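Pyocin S5 (Pseudomonas aeruginosa PAO1, PDB 6THK) kills susceptible Pseudomonas cells, probably by opening a pore that depolarises the cytoplasmic membrane once the toxin has been imported. Local coordinates at residues Q50-Y55 with P156-V161; P124-E129 with L134-A139; A420-E425 with F439-T444; W453-A458 with A481-D486. The protein carries 1 engineered substitution. One frame throughout, in Å; residues are numbered along the deposited sequence.

Overall arrangement
Two places at far ends of an elongated, almost wholly helical chain are sampled here. Contacts 1 and 2 lie about 12 Å apart, centre to centre, and touch through Ile53, Ile136, Tyr137 and Phe157; contact 2 is nested in the loop that contact 1 closes. Contacts 3 and 4 are neighbours in the colicin pore-forming domain, 142 to 149 Å, centre to centre, from contacts 1 and 2, and meet where Met482 packs on Phe439 and Ile442. Contacts 2 and 4 are buried and apolar, each with zinc-binding carboxylate on one segment: Asp127 and Glu129 in contact 2, Glu485 in contact 4. Contacts 1 and 3 are only partly buried and add polar groups, with a hydrogen bond across contact 3 alone.

Contact 1: residues Q50-Y55 with P156-V161; sequences QKNIYY and PFQQLV
Asn52 and Gln158 illustrate how two amides can meet without bonding to each other. Asn52 OD1 lies 3.8 Å from Gln158 OE1, acceptor facing acceptor; the side chains run at about a right angle and their amide planes are turned 72° apart. Beside them a methyl meets a carbonyl: Val161 CG1 lies 3.9 Å from Asn52 O.

The amides find their bonds around Tyr48, one turn back on helix 42-87. Asn52 ND2 donates to Tyr48 O, while Gln158 NE2 reaches across to Tyr48 OH, which makes this tyrosine a polar link between the helices. A bend in the Gln158 chain (chi2 -43°) folds the amide back, bringing NE2 to the edge of the Phe157 ring, in its plane. Lys51 NZ adds a weak bond of 3.3 Å to Asn52 OD1.

Farther out, Ile53 and Leu160 pack on helix 133-145, where Trp144 meets Phe157 edge-to-face. Helix 42-87 widens locally into a pi-type turn, with Tyr55 N bonded to Gln50 O at 2.8 Å. Helices 42-87 and 157-212 thus both pack on helix 133-145, and the three form a small helical bundle at this end of the chain.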
# COMPACT_ATOMS: atom_id res chain seq x y z
N GLN A 50 58.44 -64.45 -32.68
CA GLN A 50 57.33 -65.06 -31.93
C GLN A 50 57.45 -64.80 -30.43
O GLN A 50 56.50 -64.30 -29.84
CB GLN A 50 57.22 -66.57 -32.18
CG GLN A 50 56.52 -66.92 -33.48
CD GLN A 50 56.32 -68.41 -33.60
OE1 GLN A 50 57.22 -69.21 -33.36
NE2 GLN A 50 55.13 -68.81 -34.00
N LYS A 51 58.60 -65.12 -29.83
CA LYS A 51 58.84 -64.98 -28.40
C LYS A 51 58.82 -63.54 -27.89
O LYS A 51 58.28 -63.29 -26.82
CB LYS A 51 60.18 -65.66 -28.02
CG LYS A 51 60.45 -65.77 -26.51
CD LYS A 51 61.90 -66.12 -26.19
CE LYS A 51 62.83 -64.93 -26.06
NZ LYS A 51 62.60 -64.16 -24.81
N ASN A 52 59.47 -62.61 -28.61
CA ASN A 52 59.70 -61.23 -28.18
C ASN A 52 58.70 -60.21 -28.68
O ASN A 52 58.55 -59.16 -28.05
CB ASN A 52 61.12 -60.80 -28.55
CG ASN A 52 62.19 -61.69 -27.96
OD1 ASN A 52 62.63 -61.51 -26.82
ND2 ASN A 52 62.59 -62.72 -28.69
N ILE A 53 58.04 -60.47 -29.82
CA ILE A 53 57.09 -59.54 -30.39
C ILE A 53 55.66 -60.13 -30.43
O ILE A 53 54.81 -59.61 -29.72
CB ILE A 53 57.58 -58.96 -31.76
CG1 ILE A 53 58.75 -57.97 -31.58
CG2 ILE A 53 56.45 -58.24 -32.50
CD1 ILE A 53 60.12 -58.49 -31.85
N TYR A 54 55.38 -61.19 -31.21
CA TYR A 54 54.01 -61.71 -31.36
C TYR A 54 53.35 -62.20 -30.06
O TYR A 54 52.24 -61.76 -29.77
CB TYR A 54 53.91 -62.80 -32.44
CG TYR A 54 52.49 -63.04 -32.91
CD1 TYR A 54 51.65 -63.93 -32.24
CD2 TYR A 54 51.98 -62.39 -34.03
CE1 TYR A 54 50.33 -64.15 -32.66
CE2 TYR A 54 50.68 -62.62 -34.48
CZ TYR A 54 49.86 -63.51 -33.79
OH TYR A 54 48.58 -63.75 -34.23
N TYR A 55 53.99 -63.11 -29.31
CA TYR A 55 53.40 -63.66 -28.08
C TYR A 55 53.15 -62.56 -27.01
O TYR A 55 52.01 -62.50 -26.53
CB TYR A 55 54.19 -64.88 -27.56
CG TYR A 55 54.05 -66.15 -28.39
CD1 TYR A 55 53.95 -66.09 -29.78
CD2 TYR A 55 54.06 -67.40 -27.79
CE1 TYR A 55 53.83 -67.25 -30.55
CE2 TYR A 55 53.96 -68.57 -28.55
CZ TYR A 55 53.83 -68.49 -29.93
OH TYR A 55 53.71 -69.61 -30.71
N PRO A 156 70.45 -51.10 -24.88
CA PRO A 156 70.36 -52.19 -25.87
C PRO A 156 68.98 -52.34 -26.49
O PRO A 156 68.00 -51.81 -25.96
CB PRO A 156 70.73 -53.43 -25.05
CG PRO A 156 70.32 -53.10 -23.66
CD PRO A 156 70.58 -51.63 -23.50
N PHE A 157 68.90 -53.10 -27.61
CA PHE A 157 67.65 -53.33 -28.31
C PHE A 157 66.63 -54.05 -27.46
O PHE A 157 65.44 -53.75 -27.56
CB PHE A 157 67.84 -54.06 -29.64
CG PHE A 157 66.57 -54.15 -30.47
CD1 PHE A 157 66.12 -53.04 -31.18
CD2 PHE A 157 65.82 -55.31 -30.50
CE1 PHE A 157 64.95 -53.11 -31.93
CE2 PHE A 157 64.66 -55.38 -31.27
CZ PHE A 157 64.22 -54.28 -31.97
N GLN A 158 67.07 -55.00 -26.62
CA GLN A 158 66.20 -55.75 -25.71
C GLN A 158 65.57 -54.84 -24.67
O GLN A 158 64.45 -55.10 -24.23
CB GLN A 158 66.95 -56.91 -25.04
CG GLN A 158 67.44 -57.99 -26.03
CD GLN A 158 66.43 -58.35 -27.10
OE1 GLN A 158 65.30 -58.76 -26.83
NE2 GLN A 158 66.84 -58.21 -28.35
N GLN A 159 66.30 -53.74 -24.30
CA GLN A 159 65.84 -52.73 -23.35
C GLN A 159 64.74 -51.91 -23.97
O GLN A 159 63.74 -51.65 -23.30
CB GLN A 159 66.98 -51.83 -22.85
CG GLN A 159 66.64 -51.07 -21.55
CD GLN A 159 66.06 -51.90 -20.41
OE1 GLN A 159 66.28 -53.12 -20.29
NE2 GLN A 159 65.30 -51.24 -19.55
N LEU A 160 64.88 -51.61 -25.26
CA LEU A 160 63.87 -50.87 -26.00
C LEU A 160 62.61 -51.71 -26.15
O LEU A 160 61.50 -51.20 -26.04
CB LEU A 160 64.39 -50.46 -27.36
CG LEU A 160 63.32 -49.80 -28.23
CD1 LEU A 160 63.21 -48.33 -27.89
CD2 LEU A 160 63.61 -49.99 -29.71
N VAL A 161 62.79 -52.99 -26.44
CA VAL A 161 61.67 -53.94 -26.56
C VAL A 161 60.79 -53.85 -25.31
O VAL A 161 59.60 -53.61 -25.45
CB VAL A 161 62.14 -55.39 -26.93
CG1 VAL A 161 61.06 -56.44 -26.70
CG2 VAL A 161 62.61 -55.44 -28.38

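Contact 2: residues P124-E129 with L134-A139. With ZN (zinc ion), chain F.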
# COMPACT_ATOMS: atom_id res chain seq x y z
N PRO A 124 56.00 -43.35 -31.86
CA PRO A 124 55.06 -43.30 -32.99
C PRO A 124 53.84 -44.20 -32.81
O PRO A 124 53.85 -45.08 -31.95
CB PRO A 124 55.91 -43.80 -34.16
CG PRO A 124 56.91 -44.70 -33.53
CD PRO A 124 57.23 -44.08 -32.20
N PHE A 125 52.82 -43.99 -33.62
CA PHE A 125 51.60 -44.77 -33.54
C PHE A 125 51.70 -46.10 -34.29
O PHE A 125 51.83 -46.13 -35.52
CB PHE A 125 50.36 -43.97 -33.98
CG PHE A 125 49.11 -44.80 -34.05
CD1 PHE A 125 48.61 -45.44 -32.91
CD2 PHE A 125 48.44 -44.99 -35.24
CE1 PHE A 125 47.48 -46.25 -32.98
CE2 PHE A 125 47.29 -45.79 -35.31
CZ PHE A 125 46.82 -46.42 -34.17
N ILE A 126 51.61 -47.19 -33.54
CA ILE A 126 51.64 -48.53 -34.09
C ILE A 126 50.31 -49.20 -33.69
O ILE A 126 50.05 -49.36 -32.50
CB ILE A 126 52.90 -49.34 -33.63
CG1 ILE A 126 54.20 -48.49 -33.70
CG2 ILE A 126 53.03 -50.65 -34.43
CD1 ILE A 126 55.39 -49.04 -32.94
N ASP A 127 49.46 -49.56 -34.68
CA ASP A 127 48.20 -50.24 -34.39
C ASP A 127 48.52 -51.71 -34.30
O ASP A 127 48.32 -52.46 -35.26
CB ASP A 127 47.15 -49.96 -35.49
CG ASP A 127 45.71 -49.95 -34.98
OD1 ASP A 127 45.49 -49.58 -33.80
OD2 ASP A 127 44.81 -50.25 -35.79
N TYR A 128 49.04 -52.11 -33.12
CA TYR A 128 49.55 -53.44 -32.75
C TYR A 128 48.75 -54.62 -33.29
O TYR A 128 49.34 -55.52 -33.89
CB TYR A 128 49.74 -53.56 -31.23
CG TYR A 128 50.57 -52.45 -30.64
CD1 TYR A 128 51.95 -52.43 -30.80
CD2 TYR A 128 49.98 -51.42 -29.93
CE1 TYR A 128 52.72 -51.40 -30.27
CE2 TYR A 128 50.74 -50.37 -29.41
CZ TYR A 128 52.11 -50.38 -29.56
OH TYR A 128 52.85 -49.35 -29.04
N GLU A 129 47.43 -54.61 -33.09
CA GLU A 129 46.51 -55.68 -33.51
C GLU A 129 46.49 -55.91 -35.03
O GLU A 129 46.24 -57.03 -35.46
CB GLU A 129 45.08 -55.43 -32.94
CG GLU A 129 44.10 -54.64 -33.81
CD GLU A 129 43.78 -53.22 -33.41
OE1 GLU A 129 44.42 -52.70 -32.47
OE2 GLU A 129 42.88 -52.62 -34.04
N LEU A 134 56.74 -58.79 -37.85
CA LEU A 134 57.88 -58.21 -38.57
C LEU A 134 57.68 -56.71 -38.72
O LEU A 134 58.65 -55.96 -38.58
CB LEU A 134 58.11 -58.90 -39.94
CG LEU A 134 59.28 -58.38 -40.79
CD1 LEU A 134 60.63 -58.73 -40.17
CD2 LEU A 134 59.18 -58.87 -42.21
N SER A 135 56.45 -56.27 -39.00
CA SER A 135 56.11 -54.85 -39.12
C SER A 135 56.47 -54.15 -37.80
O SER A 135 57.22 -53.19 -37.82
CB SER A 135 54.63 -54.68 -39.44
OG SER A 135 54.22 -53.33 -39.31
N ILE A 136 56.02 -54.72 -36.66
CA ILE A 136 56.31 -54.20 -35.32
C ILE A 136 57.81 -54.16 -35.07
O ILE A 136 58.32 -53.15 -34.60
CB ILE A 136 55.52 -54.97 -34.22
CG1 ILE A 136 53.99 -54.80 -34.41
CG2 ILE A 136 55.94 -54.48 -32.83
CD1 ILE A 136 53.10 -55.72 -33.61
N TYR A 137 58.51 -55.25 -35.42
CA TYR A 137 59.96 -55.34 -35.26
C TYR A 137 60.72 -54.23 -35.99
O TYR A 137 61.62 -53.62 -35.40
CB TYR A 137 60.46 -56.71 -35.69
CG TYR A 137 61.97 -56.85 -35.72
CD1 TYR A 137 62.69 -57.03 -34.54
CD2 TYR A 137 62.68 -56.81 -36.92
CE1 TYR A 137 64.08 -57.17 -34.55
CE2 TYR A 137 64.06 -56.93 -36.94
CZ TYR A 137 64.76 -57.11 -35.76
OH TYR A 137 66.13 -57.26 -35.78
N GLU A 138 60.35 -53.96 -37.25
CA GLU A 138 61.02 -52.96 -38.09
C GLU A 138 60.71 -51.56 -37.61
O GLU A 138 61.57 -50.68 -37.71
CB GLU A 138 60.68 -53.14 -39.58
CG GLU A 138 61.13 -54.48 -40.18
CD GLU A 138 62.62 -54.75 -40.35
OE1 GLU A 138 63.44 -53.87 -40.00
OE2 GLU A 138 62.96 -55.85 -40.83
N ALA A 139 59.53 -51.38 -37.05
CA ALA A 139 59.15 -50.11 -36.51
C ALA A 139 60.01 -49.89 -35.27
O ALA A 139 60.54 -48.81 -35.07
CB ALA A 139 57.68 -50.09 -36.15
ZN ZN F . 43.89 -50.95 -33.41
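Ile136 and Ala139, one helical turn apart, receive the loop that precedes their own helix. Ile136 comes first along helix 133-145. Its extended chain (chi2 167°) carries CD1 to the edge of the Tyr128 ring, near the ring plane and 4.5 Å from Tyr128 CD1; the same methyl lies 3.8 Å from the backbone atom Tyr128 O. Closer to its root, Ile136 CG1 meets Ile126 CG2 at 4.3 Å, so this one side chain touches both Ile126 and Tyr128. Ala139 follows, its CB 4.1 Å from Ile126 CD1 on the longer branch of the same isoleucine.

Other helices share in this packing: Tyr128 also packs on Val57 of helix 42-87 and on Ala168 of helix 157-212, and Ile126 touches Trp140. Between Ile126 and Tyr128 the backbone makes an inverse gamma turn centred on Asp127, closed by a weak bond. While Ile126 faces the helix, the CB atoms of Asp127 and Glu129 point away from it, and their carboxylates reach a zinc ion. Asp127 OD1 binds the metal at 2.1 Å, and Glu129 grips it with both carboxylate oxygens. Tyr172 OH hydrogen-bonds to Glu129 OE1, a second-shell partner of a zinc site on a loop whose Ile126 and Tyr128 are buried.

Contact 3: residues A420-E425 with F439-T444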
# COMPACT_ATOMS: atom_id res chain seq x y z
N ALA A 420 -46.19 33.02 9.36
CA ALA A 420 -47.47 33.65 9.01
C ALA A 420 -48.51 33.39 10.10
O ALA A 420 -49.20 34.33 10.49
CB ALA A 420 -47.95 33.14 7.66
N SER A 421 -48.54 32.17 10.67
CA SER A 421 -49.45 31.78 11.75
C SER A 421 -49.19 32.59 13.00
O SER A 421 -50.14 33.02 13.65
CB SER A 421 -49.34 30.29 12.06
OG SER A 421 -50.33 29.91 12.99
N LEU A 422 -47.92 32.76 13.32
CA LEU A 422 -47.50 33.48 14.50
C LEU A 422 -47.83 34.96 14.42
O LEU A 422 -48.38 35.53 15.35
CB LEU A 422 -45.99 33.32 14.69
CG LEU A 422 -45.44 34.00 15.93
CD1 LEU A 422 -46.32 33.67 17.11
CD2 LEU A 422 -44.01 33.57 16.17
N TYR A 423 -47.49 35.56 13.30
CA TYR A 423 -47.73 36.97 13.07
C TYR A 423 -49.21 37.32 13.04
O TYR A 423 -49.61 38.38 13.49
CB TYR A 423 -46.99 37.45 11.84
CG TYR A 423 -45.51 37.35 12.06
CD1 TYR A 423 -44.95 37.77 13.25
CD2 TYR A 423 -44.68 36.79 11.11
CE1 TYR A 423 -43.60 37.67 13.48
CE2 TYR A 423 -43.33 36.67 11.33
CZ TYR A 423 -42.79 37.12 12.51
OH TYR A 423 -41.45 37.02 12.72
N GLN A 424 -50.01 36.43 12.48
CA GLN A 424 -51.43 36.66 12.44
C GLN A 424 -51.98 36.73 13.85
O GLN A 424 -52.76 37.60 14.16
CB GLN A 424 -52.11 35.53 11.68
CG GLN A 424 -53.59 35.43 11.96
CD GLN A 424 -54.41 35.78 10.75
OE1 GLN A 424 -53.92 36.40 9.82
NE2 GLN A 424 -55.67 35.38 10.76
N GLU A 425 -51.56 35.82 14.71
CA GLU A 425 -52.02 35.85 16.09
C GLU A 425 -51.51 37.11 16.81
O GLU A 425 -52.19 37.65 17.67
CB GLU A 425 -51.88 34.50 16.83
CG GLU A 425 -52.71 34.43 18.14
CD GLU A 425 -54.22 34.27 17.94
OE1 GLU A 425 -54.58 33.97 16.78
OE2 GLU A 425 -55.04 34.45 18.90
N PHE A 439 -49.97 34.33 23.87
CA PHE A 439 -49.06 33.65 24.78
C PHE A 439 -49.24 32.15 24.67
O PHE A 439 -48.27 31.40 24.71
CB PHE A 439 -49.25 34.14 26.21
CG PHE A 439 -48.79 35.55 26.43
CD1 PHE A 439 -47.52 35.93 26.07
CD2 PHE A 439 -49.63 36.48 26.98
CE1 PHE A 439 -47.09 37.23 26.26
CE2 PHE A 439 -49.21 37.78 27.17
CZ PHE A 439 -47.94 38.15 26.81
N VAL A 440 -50.48 31.72 24.54
CA VAL A 440 -50.78 30.31 24.39
C VAL A 440 -50.14 29.79 23.11
O VAL A 440 -49.58 28.70 23.09
CB VAL A 440 -52.28 30.04 24.34
CG1 VAL A 440 -52.56 28.69 23.72
CG2 VAL A 440 -52.89 30.13 25.72
N LYS A 441 -50.23 30.56 22.03
CA LYS A 441 -49.64 30.15 20.78
C LYS A 441 -48.12 30.05 20.88
O LYS A 441 -47.53 29.10 20.38
CB LYS A 441 -50.05 31.12 19.66
CG LYS A 441 -49.10 31.16 18.49
CD LYS A 441 -49.62 30.35 17.32
CE LYS A 441 -48.56 29.41 16.79
NZ LYS A 441 -48.69 29.19 15.33
N ILE A 442 -47.47 31.02 21.52
CA ILE A 442 -46.02 30.95 21.66
C ILE A 442 -45.58 29.81 22.55
O ILE A 442 -44.63 29.11 22.24
CB ILE A 442 -45.34 32.28 22.08
CG1 ILE A 442 -46.26 33.15 22.91
CG2 ILE A 442 -44.87 33.05 20.86
CD1 ILE A 442 -45.65 34.49 23.24
N GLU A 443 -46.30 29.58 23.65
CA GLU A 443 -45.94 28.50 24.55
C GLU A 443 -46.05 27.17 23.84
O GLU A 443 -45.20 26.31 23.98
CB GLU A 443 -46.86 28.48 25.78
CG GLU A 443 -46.97 27.12 26.44
CD GLU A 443 -48.18 27.00 27.32
OE1 GLU A 443 -49.24 26.58 26.82
OE2 GLU A 443 -48.09 27.33 28.52
N THR A 444 -47.12 27.00 23.07
CA THR A 444 -47.32 25.79 22.32
C THR A 444 -46.24 25.62 21.27
O THR A 444 -45.66 24.56 21.12
CB THR A 444 -48.66 25.88 21.58
OG1 THR A 444 -49.72 25.73 22.52
CG2 THR A 444 -48.75 24.82 20.51
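An antiparallel helical hairpin within the colicin pore-forming domain brings helix 419-431 against helix 436-446. Over the two short segments the axes approach to 10.2 Å, at 156° between their N-to-C directions, with Leu422 and Lys441 nearest in register. Lys441 makes the largest single contribution to the contact, and it does so with both ends of its chain. Near the backbone its CG lies 4.0 Å from Leu422 CD1. From there the chain bends at every remaining torsion, beginning with an unusual chi2 of 101°, which lets it travel alongside the neighbouring helix until NZ donates a hydrogen bond of 2.9 Å to Ser421 OG. The hydroxyl is presented by a chi1 near 180°, at the more exposed margin of the interface.

Beneath this polar edge the hairpin is apolar. Leu422 CD1, the methyl that supports the lysine, also touches Ile442 CG2 at 4.1 Å, the two side chains crossing obliquely. Phe438 and Leu445, on the helix of Lys441, also pack against Leu422, while Tyr423 turns to Thr461 of helix 451-464 with its hydroxyl. Within helix 436-446 itself, Thr444 OG1 bonds to Val440 O at 3.0 Å.

The chemistry is therefore graded with depth. A long amphipathic side chain lends its CG methylene to the leucine and its ammonium group to a serine, so that the charge stays at the partly exposed edge while branched aliphatic groups close the interior.

Contact 4: residues W453-A458 with A481-D486; sequences WLVGIA and AMIDED. With ZN (zinc ion), chain H.
Leu454 and Met482 meet unusually tightly: Leu454 CD1 lies 3.5 Å from Met482 CG, closer than carbon atoms normally pack, and 3.6 Å from Met482 CB. The leucine sets CG beside its backbone N, opposite the carbonyl carbon, and this brings one methyl against the root of the methionine. Met482 starts toward the leucine but does not continue there. Its first torsion, -146°, falls away from a staggered position, and further bends swing the sulfur aside, where SD packs 3.6 Å from both Phe439 CD1 and Ile442 CD1 of helix 436-446.

The second pair is more relaxed. Val455 CG2 touches Ile483 CD1 at 3.7 Å, the side chains meeting at about a right angle. An extended Ile483 chain (chi2 168°) places its terminal methyl there, and Ala353 of helix 340-353 packs on both residues from outside the pair.

Just beyond, the chain leaves the apolar interior. Asp484 occupies the N-cap position of helix 485-498 without a side-chain capping bond, and Glu485 bends at chi2 so that OE2 binds a zinc ion at 2.2 Å. His371 and Glu489 complete the protein ligands of this site, while the other oxygen, Glu485 OE1, bonds to Ser367 OG.

Most of helix 451-464 lies in a predicted transmembrane region, and its buried leucine and valine are matched here by equally apolar partners. Between these two segments no hydrogen bond forms, so their contact rests on apolar packing; directional bonds are made nearby, by the Met482 backbone with Arg359 and by Glu485 with zinc.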
# COMPACT_ATOMS: atom_id res chain seq x y z
N TRP A 453 -34.28 32.00 21.63
CA TRP A 453 -34.95 31.73 20.37
C TRP A 453 -36.11 32.72 20.16
O TRP A 453 -36.31 33.20 19.06
CB TRP A 453 -35.47 30.29 20.31
CG TRP A 453 -36.01 29.96 18.97
CD1 TRP A 453 -35.32 29.91 17.81
CD2 TRP A 453 -37.37 29.68 18.64
NE1 TRP A 453 -36.15 29.60 16.77
CE2 TRP A 453 -37.42 29.45 17.26
CE3 TRP A 453 -38.55 29.59 19.38
CZ2 TRP A 453 -38.60 29.14 16.60
CZ3 TRP A 453 -39.71 29.29 18.72
CH2 TRP A 453 -39.73 29.06 17.35
N LEU A 454 -36.85 33.02 21.22
CA LEU A 454 -37.94 33.99 21.18
C LEU A 454 -37.39 35.37 20.83
O LEU A 454 -38.00 36.12 20.09
CB LEU A 454 -38.62 34.10 22.53
CG LEU A 454 -39.64 33.06 22.96
CD1 LEU A 454 -40.40 33.57 24.17
CD2 LEU A 454 -40.58 32.73 21.82
N VAL A 455 -36.23 35.70 21.40
CA VAL A 455 -35.54 36.96 21.14
C VAL A 455 -35.15 37.04 19.67
O VAL A 455 -35.23 38.09 19.07
CB VAL A 455 -34.32 37.17 22.05
CG1 VAL A 455 -33.68 38.51 21.77
CG2 VAL A 455 -34.74 37.08 23.51
N GLY A 456 -34.72 35.92 19.10
CA GLY A 456 -34.38 35.86 17.69
C GLY A 456 -35.61 36.16 16.85
O GLY A 456 -35.52 36.87 15.86
N ILE A 457 -36.75 35.61 17.26
CA ILE A 457 -38.02 35.84 16.60
C ILE A 457 -38.37 37.33 16.65
O ILE A 457 -38.80 37.90 15.66
CB ILE A 457 -39.13 35.01 17.26
CG1 ILE A 457 -39.00 33.55 16.84
CG2 ILE A 457 -40.50 35.55 16.92
CD1 ILE A 457 -39.92 32.62 17.58
N ALA A 458 -38.18 37.94 17.81
CA ALA A 458 -38.42 39.38 18.01
C ALA A 458 -37.56 40.23 17.09
O ALA A 458 -38.05 41.14 16.43
CB ALA A 458 -38.16 39.74 19.47
N ALA A 481 -42.32 39.38 28.59
CA ALA A 481 -43.29 38.74 29.51
C ALA A 481 -43.13 37.20 29.51
O ALA A 481 -43.49 36.52 30.47
CB ALA A 481 -44.72 39.10 29.09
N MET A 482 -42.58 36.67 28.42
CA MET A 482 -42.38 35.24 28.21
C MET A 482 -41.03 34.77 28.76
O MET A 482 -40.75 33.56 28.75
CB MET A 482 -42.48 34.96 26.72
CG MET A 482 -43.08 33.64 26.41
SD MET A 482 -44.85 33.66 26.65
CE MET A 482 -45.10 32.05 27.36
N ILE A 483 -40.19 35.72 29.22
CA ILE A 483 -38.84 35.47 29.70
C ILE A 483 -38.67 35.79 31.18
O ILE A 483 -38.47 34.87 31.99
CB ILE A 483 -37.79 36.21 28.81
CG1 ILE A 483 -37.96 35.84 27.32
CG2 ILE A 483 -36.36 35.95 29.31
CD1 ILE A 483 -37.18 36.70 26.32
N ASP A 484 -38.75 37.07 31.54
CA ASP A 484 -38.52 37.58 32.88
C ASP A 484 -39.40 38.79 33.11
O ASP A 484 -39.54 39.61 32.21
CB ASP A 484 -37.03 38.01 33.00
CG ASP A 484 -36.47 38.18 34.40
OD1 ASP A 484 -37.19 37.86 35.38
OD2 ASP A 484 -35.29 38.61 34.52
N GLU A 485 -39.93 38.92 34.34
CA GLU A 485 -40.76 40.04 34.80
C GLU A 485 -40.03 41.38 34.67
O GLU A 485 -40.67 42.36 34.27
CB GLU A 485 -41.23 39.83 36.25
CG GLU A 485 -42.28 40.83 36.72
CD GLU A 485 -43.73 40.37 36.83
OE1 GLU A 485 -43.96 39.18 37.14
OE2 GLU A 485 -44.62 41.23 36.69
N ASP A 486 -38.72 41.45 35.01
CA ASP A 486 -37.93 42.69 34.93
C ASP A 486 -37.68 43.10 33.48
O ASP A 486 -37.57 44.29 33.21
CB ASP A 486 -36.64 42.65 35.77
CG ASP A 486 -35.66 41.53 35.50
OD1 ASP A 486 -35.03 41.54 34.42
OD2 ASP A 486 -35.47 40.67 36.40
ZN ZN H . -44.50 43.47 36.69